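Long-range contact in naphthalene dioxygenase large subunit (Rhodococcus sp., PDB 2B1X), which forms the large subunit of a dioxygenase of the Rieske non-heme iron family, carrying an Fe2/S2 cluster and a separate iron ion: residues 38-49 against 62-70. Sequence-based numbering, arbitrary orientation.
Sequences RERIFGHAWVFL and VVRYISEDQ
R38, on helix 31-40, forms a side-on salt bridge with E68, with hydrogen bonds from NE to OE1 (2.8 Å) and from NH2 to OE2 (3.0 Å). Both oxygens lie near the guanidinium plane, but the carboxylate is turned 49° from it, and NH2 reaches OE2 from above the carboxylate plane. Arginine suits this place because its third nitrogen, NH1, also forms a salt bridge with D35. CG of R38 stands anti to the backbone N (chi1 175°), and a bend at chi3 turns the guanidinium onto the acid. Further in, compact S67 brings OG within 3.3 Å of CB of F42, oblique to its ring.

S67 and E68 are the middle residues of a type II' turn joining strands 60-66 and 69-75, a beta hairpin of the Rieske domain. Residues 47-49 belong to another sheet and run nearly antiparallel to 62-66. Between the sheets, branched I66 offers a carbon to each of two partners, CG2 to CG2 of V47 and CG1 to CD2 of L49, each 4.1 Å away. A water bridges the carbonyls of F48 and Y65. R64, bent at chi2 (-74°), is long enough to hydrogen-bond a lone pair of L49 O through NH1 (3.0 Å), while its NH2 forms a salt bridge with E54.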
loop_
_atom_site.group_PDB
_atom_site.type_symbol
_atom_site.label_atom_id
_atom_site.label_comp_id
_atom_site.label_asym_id
_atom_site.label_seq_id
_atom_site.Cartn_x
_atom_site.Cartn_y
_atom_site.Cartn_z
ATOM N N ARG A 38 -4.359 -13.987 -17.690
ATOM C CA ARG A 38 -4.334 -14.949 -16.592
ATOM C C ARG A 38 -5.029 -16.239 -17.002
ATOM O O ARG A 38 -4.530 -17.317 -16.741
ATOM C CB ARG A 38 -5.026 -14.353 -15.340
ATOM C CG ARG A 38 -5.170 -15.305 -14.168
ATOM C CD ARG A 38 -6.015 -14.743 -12.994
ATOM N NE ARG A 38 -5.324 -13.679 -12.235
ATOM C CZ ARG A 38 -5.642 -12.379 -12.277
ATOM N NH1 ARG A 38 -6.634 -11.940 -13.030
ATOM N NH2 ARG A 38 -4.959 -11.505 -11.522
ATOM N N GLU A 39 -6.197 -16.129 -17.627
ATOM C CA GLU A 39 -6.879 -17.324 -18.093
ATOM C C GLU A 39 -6.258 -17.870 -19.398
ATOM O O GLU A 39 -5.960 -19.075 -19.519
ATOM C CB GLU A 39 -8.350 -17.002 -18.316
ATOM C CG GLU A 39 -9.187 -18.191 -18.776
ATOM C CD GLU A 39 -10.557 -17.767 -19.272
ATOM O OE1 GLU A 39 -11.399 -17.394 -18.420
ATOM O OE2 GLU A 39 -10.782 -17.798 -20.513
ATOM N N ARG A 40 -6.079 -16.993 -20.381
ATOM C CA ARG A 40 -5.789 -17.444 -21.728
ATOM C C ARG A 40 -4.351 -17.854 -21.919
ATOM O O ARG A 40 -4.087 -18.756 -22.721
ATOM C CB ARG A 40 -6.235 -16.429 -22.766
ATOM C CG ARG A 40 -7.729 -16.317 -22.748
ATOM C CD ARG A 40 -8.378 -16.008 -24.027
ATOM N NE ARG A 40 -9.832 -15.982 -23.851
ATOM C CZ ARG A 40 -10.698 -15.515 -24.741
ATOM N NH1 ARG A 40 -10.267 -15.015 -25.911
ATOM N NH2 ARG A 40 -11.995 -15.564 -24.446
ATOM N N ILE A 41 -3.429 -17.238 -21.172
ATOM C CA ILE A 41 -2.047 -17.737 -21.172
ATOM C C ILE A 41 -1.780 -18.684 -20.009
ATOM O O ILE A 41 -1.484 -19.831 -20.241
ATOM C CB ILE A 41 -0.986 -16.585 -21.215
ATOM C CG1 ILE A 41 -0.700 -16.186 -22.671
ATOM C CG2 ILE A 41 0.306 -17.031 -20.624
ATOM C CD1 ILE A 41 -1.726 -15.318 -23.277
ATOM N N PHE A 42 -1.936 -18.204 -18.771
ATOM C CA PHE A 42 -1.494 -18.959 -17.598
ATOM C C PHE A 42 -2.410 -20.110 -17.223
ATOM O O PHE A 42 -1.989 -21.047 -16.531
ATOM C CB PHE A 42 -1.136 -18.024 -16.421
ATOM C CG PHE A 42 0.076 -17.161 -16.703
ATOM C CD1 PHE A 42 -0.075 -15.796 -17.020
ATOM C CD2 PHE A 42 1.352 -17.711 -16.724
ATOM C CE1 PHE A 42 1.001 -15.023 -17.332
ATOM C CE2 PHE A 42 2.470 -16.932 -17.027
ATOM C CZ PHE A 42 2.311 -15.588 -17.334
ATOM N N GLY A 43 -3.647 -20.065 -17.713
ATOM C CA GLY A 43 -4.542 -21.192 -17.576
ATOM C C GLY A 43 -4.399 -22.264 -18.649
ATOM O O GLY A 43 -5.045 -23.312 -18.557
ATOM N N HIS A 44 -3.534 -22.042 -19.646
ATOM C CA HIS A 44 -3.376 -23.034 -20.704
ATOM C C HIS A 44 -1.940 -23.497 -20.930
ATOM O O HIS A 44 -1.700 -24.671 -21.123
ATOM C CB HIS A 44 -3.995 -22.511 -21.995
ATOM C CG HIS A 44 -5.487 -22.479 -21.954
ATOM N ND1 HIS A 44 -6.200 -21.408 -21.448
ATOM C CD2 HIS A 44 -6.403 -23.406 -22.315
ATOM C CE1 HIS A 44 -7.493 -21.676 -21.510
ATOM N NE2 HIS A 44 -7.643 -22.878 -22.045
ATOM N N ALA A 45 -0.989 -22.575 -20.869
ATOM C CA ALA A 45 0.394 -22.852 -21.203
ATOM C C ALA A 45 1.061 -23.718 -20.156
ATOM O O ALA A 45 0.543 -23.877 -19.054
ATOM C CB ALA A 45 1.160 -21.541 -21.353
ATOM N N TRP A 46 2.202 -24.307 -20.520
ATOM C CA TRP A 46 3.012 -25.051 -19.573
ATOM C C TRP A 46 3.921 -24.037 -18.877
ATOM O O TRP A 46 4.667 -23.314 -19.549
ATOM C CB TRP A 46 3.874 -26.091 -20.296
ATOM C CG TRP A 46 3.134 -27.316 -20.709
ATOM C CD1 TRP A 46 2.527 -27.538 -21.906
ATOM C CD2 TRP A 46 2.873 -28.469 -19.907
ATOM N NE1 TRP A 46 1.926 -28.778 -21.918
ATOM C CE2 TRP A 46 2.135 -29.375 -20.702
ATOM C CE3 TRP A 46 3.222 -28.849 -18.597
ATOM C CZ2 TRP A 46 1.747 -30.636 -20.239
ATOM C CZ3 TRP A 46 2.830 -30.088 -18.135
ATOM C CH2 TRP A 46 2.096 -30.970 -18.948
ATOM N N VAL A 47 3.917 -24.058 -17.549
ATOM C CA VAL A 47 4.657 -23.095 -16.720
ATOM C C VAL A 47 5.684 -23.826 -15.832
ATOM O O VAL A 47 5.381 -24.852 -15.234
ATOM C CB VAL A 47 3.681 -22.326 -15.816
ATOM C CG1 VAL A 47 4.440 -21.381 -14.841
ATOM C CG2 VAL A 47 2.594 -21.612 -16.679
ATOM N N PHE A 48 6.916 -23.309 -15.792
ATOM C CA PHE A 48 7.967 -23.934 -15.012
ATOM C C PHE A 48 7.683 -23.745 -13.502
ATOM O O PHE A 48 7.325 -22.637 -13.046
ATOM C CB PHE A 48 9.336 -23.336 -15.377
ATOM C CG PHE A 48 10.456 -23.825 -14.493
ATOM C CD1 PHE A 48 11.031 -25.071 -14.692
ATOM C CD2 PHE A 48 10.908 -23.037 -13.441
ATOM C CE1 PHE A 48 12.059 -25.538 -13.846
ATOM C CE2 PHE A 48 11.899 -23.478 -12.587
ATOM C CZ PHE A 48 12.508 -24.731 -12.796
ATOM N N LEU A 49 7.859 -24.827 -12.743
ATOM C CA LEU A 49 7.601 -24.827 -11.300
ATOM C C LEU A 49 8.866 -25.021 -10.453
ATOM O O LEU A 49 9.101 -24.301 -9.480
ATOM C CB LEU A 49 6.663 -25.975 -10.960
ATOM C CG LEU A 49 5.302 -25.933 -11.687
ATOM C CD1 LEU A 49 4.498 -27.185 -11.441
ATOM C CD2 LEU A 49 4.540 -24.720 -11.232
ATOM N N VAL A 62 8.687 -28.103 -2.362
ATOM C CA VAL A 62 8.784 -26.654 -2.470
ATOM C C VAL A 62 7.362 -26.184 -2.818
ATOM O O VAL A 62 6.576 -26.957 -3.358
ATOM C CB VAL A 62 9.805 -26.180 -3.550
ATOM C CG1 VAL A 62 11.258 -26.525 -3.143
ATOM C CG2 VAL A 62 9.508 -26.768 -4.945
ATOM N N VAL A 63 7.036 -24.954 -2.460
ATOM C CA VAL A 63 5.752 -24.355 -2.824
ATOM C C VAL A 63 5.929 -23.346 -3.981
ATOM O O VAL A 63 6.634 -22.352 -3.846
ATOM C CB VAL A 63 5.077 -23.712 -1.621
ATOM C CG1 VAL A 63 3.737 -23.064 -2.051
ATOM C CG2 VAL A 63 4.820 -24.776 -0.492
ATOM N N ARG A 64 5.242 -23.588 -5.091
ATOM C CA ARG A 64 5.432 -22.833 -6.326
ATOM C C ARG A 64 4.101 -22.448 -6.950
ATOM O O ARG A 64 3.046 -22.837 -6.412
ATOM C CB ARG A 64 6.350 -23.604 -7.276
ATOM C CG ARG A 64 7.716 -23.870 -6.658
ATOM C CD ARG A 64 8.632 -22.609 -6.597
ATOM N NE ARG A 64 9.782 -22.790 -5.725
ATOM C CZ ARG A 64 10.908 -23.438 -6.058
ATOM N NH1 ARG A 64 11.064 -23.992 -7.271
ATOM N NH2 ARG A 64 11.885 -23.543 -5.176
ATOM N N TYR A 65 4.116 -21.696 -8.057
ATOM C CA TYR A 65 2.885 -21.033 -8.525
ATOM C C TYR A 65 2.558 -21.173 -9.998
ATOM O O TYR A 65 3.467 -21.273 -10.839
ATOM C CB TYR A 65 2.969 -19.515 -8.255
ATOM C CG TYR A 65 3.114 -19.203 -6.826
ATOM C CD1 TYR A 65 4.332 -19.305 -6.182
ATOM C CD2 TYR A 65 1.984 -18.852 -6.074
ATOM C CE1 TYR A 65 4.448 -19.031 -4.796
ATOM C CE2 TYR A 65 2.094 -18.548 -4.743
ATOM C CZ TYR A 65 3.326 -18.653 -4.102
ATOM O OH TYR A 65 3.379 -18.393 -2.745
ATOM N N ILE A 66 1.271 -21.133 -10.302
ATOM C CA ILE A 66 0.812 -20.644 -11.593
ATOM C C ILE A 66 -0.075 -19.480 -11.282
ATOM O O ILE A 66 -1.179 -19.646 -10.737
ATOM C CB ILE A 66 0.111 -21.738 -12.454
ATOM C CG1 ILE A 66 1.072 -22.944 -12.644
ATOM C CG2 ILE A 66 -0.308 -21.153 -13.785
ATOM C CD1 ILE A 66 0.527 -24.136 -13.455
ATOM N N SER A 67 0.431 -18.283 -11.592
ATOM C CA SER A 67 -0.187 -17.037 -11.175
ATOM C C SER A 67 -0.515 -17.075 -9.676
ATOM O O SER A 67 0.353 -17.377 -8.900
ATOM C CB SER A 67 -1.385 -16.668 -12.067
ATOM O OG SER A 67 -0.938 -16.600 -13.429
ATOM N N GLU A 68 -1.745 -16.768 -9.278
ATOM C CA GLU A 68 -2.109 -16.755 -7.873
ATOM C C GLU A 68 -2.289 -18.185 -7.328
ATOM O O GLU A 68 -2.450 -18.375 -6.107
ATOM C CB GLU A 68 -3.433 -15.956 -7.656
ATOM C CG GLU A 68 -3.368 -14.440 -7.895
ATOM C CD GLU A 68 -3.426 -14.053 -9.363
ATOM O OE1 GLU A 68 -3.789 -14.878 -10.217
ATOM O OE2 GLU A 68 -3.093 -12.896 -9.678
ATOM N N ASP A 69 -2.342 -19.203 -8.191
ATOM C CA ASP A 69 -2.529 -20.561 -7.658
ATOM C C ASP A 69 -1.243 -21.120 -7.083
ATOM O O ASP A 69 -0.183 -21.081 -7.728
ATOM C CB ASP A 69 -3.070 -21.531 -8.683
ATOM C CG ASP A 69 -4.550 -21.359 -8.890
ATOM O OD1 ASP A 69 -5.327 -21.601 -7.928
ATOM O OD2 ASP A 69 -5.002 -20.956 -9.984
ATOM N N GLN A 70 -1.376 -21.689 -5.885
ATOM C CA GLN A 70 -0.257 -22.171 -5.138
ATOM C C GLN A 70 -0.262 -23.696 -5.095
ATOM O O GLN A 70 -1.278 -24.295 -4.744
ATOM C CB GLN A 70 -0.317 -21.571 -3.733
ATOM C CG GLN A 70 0.987 -21.683 -2.973
ATOM C CD GLN A 70 0.840 -21.197 -1.541
ATOM O OE1 GLN A 70 0.129 -21.798 -0.792
ATOM N NE2 GLN A 70 1.526 -20.121 -1.173
HETATM O O HOH W 1 5.845 -20.762 -11.680
#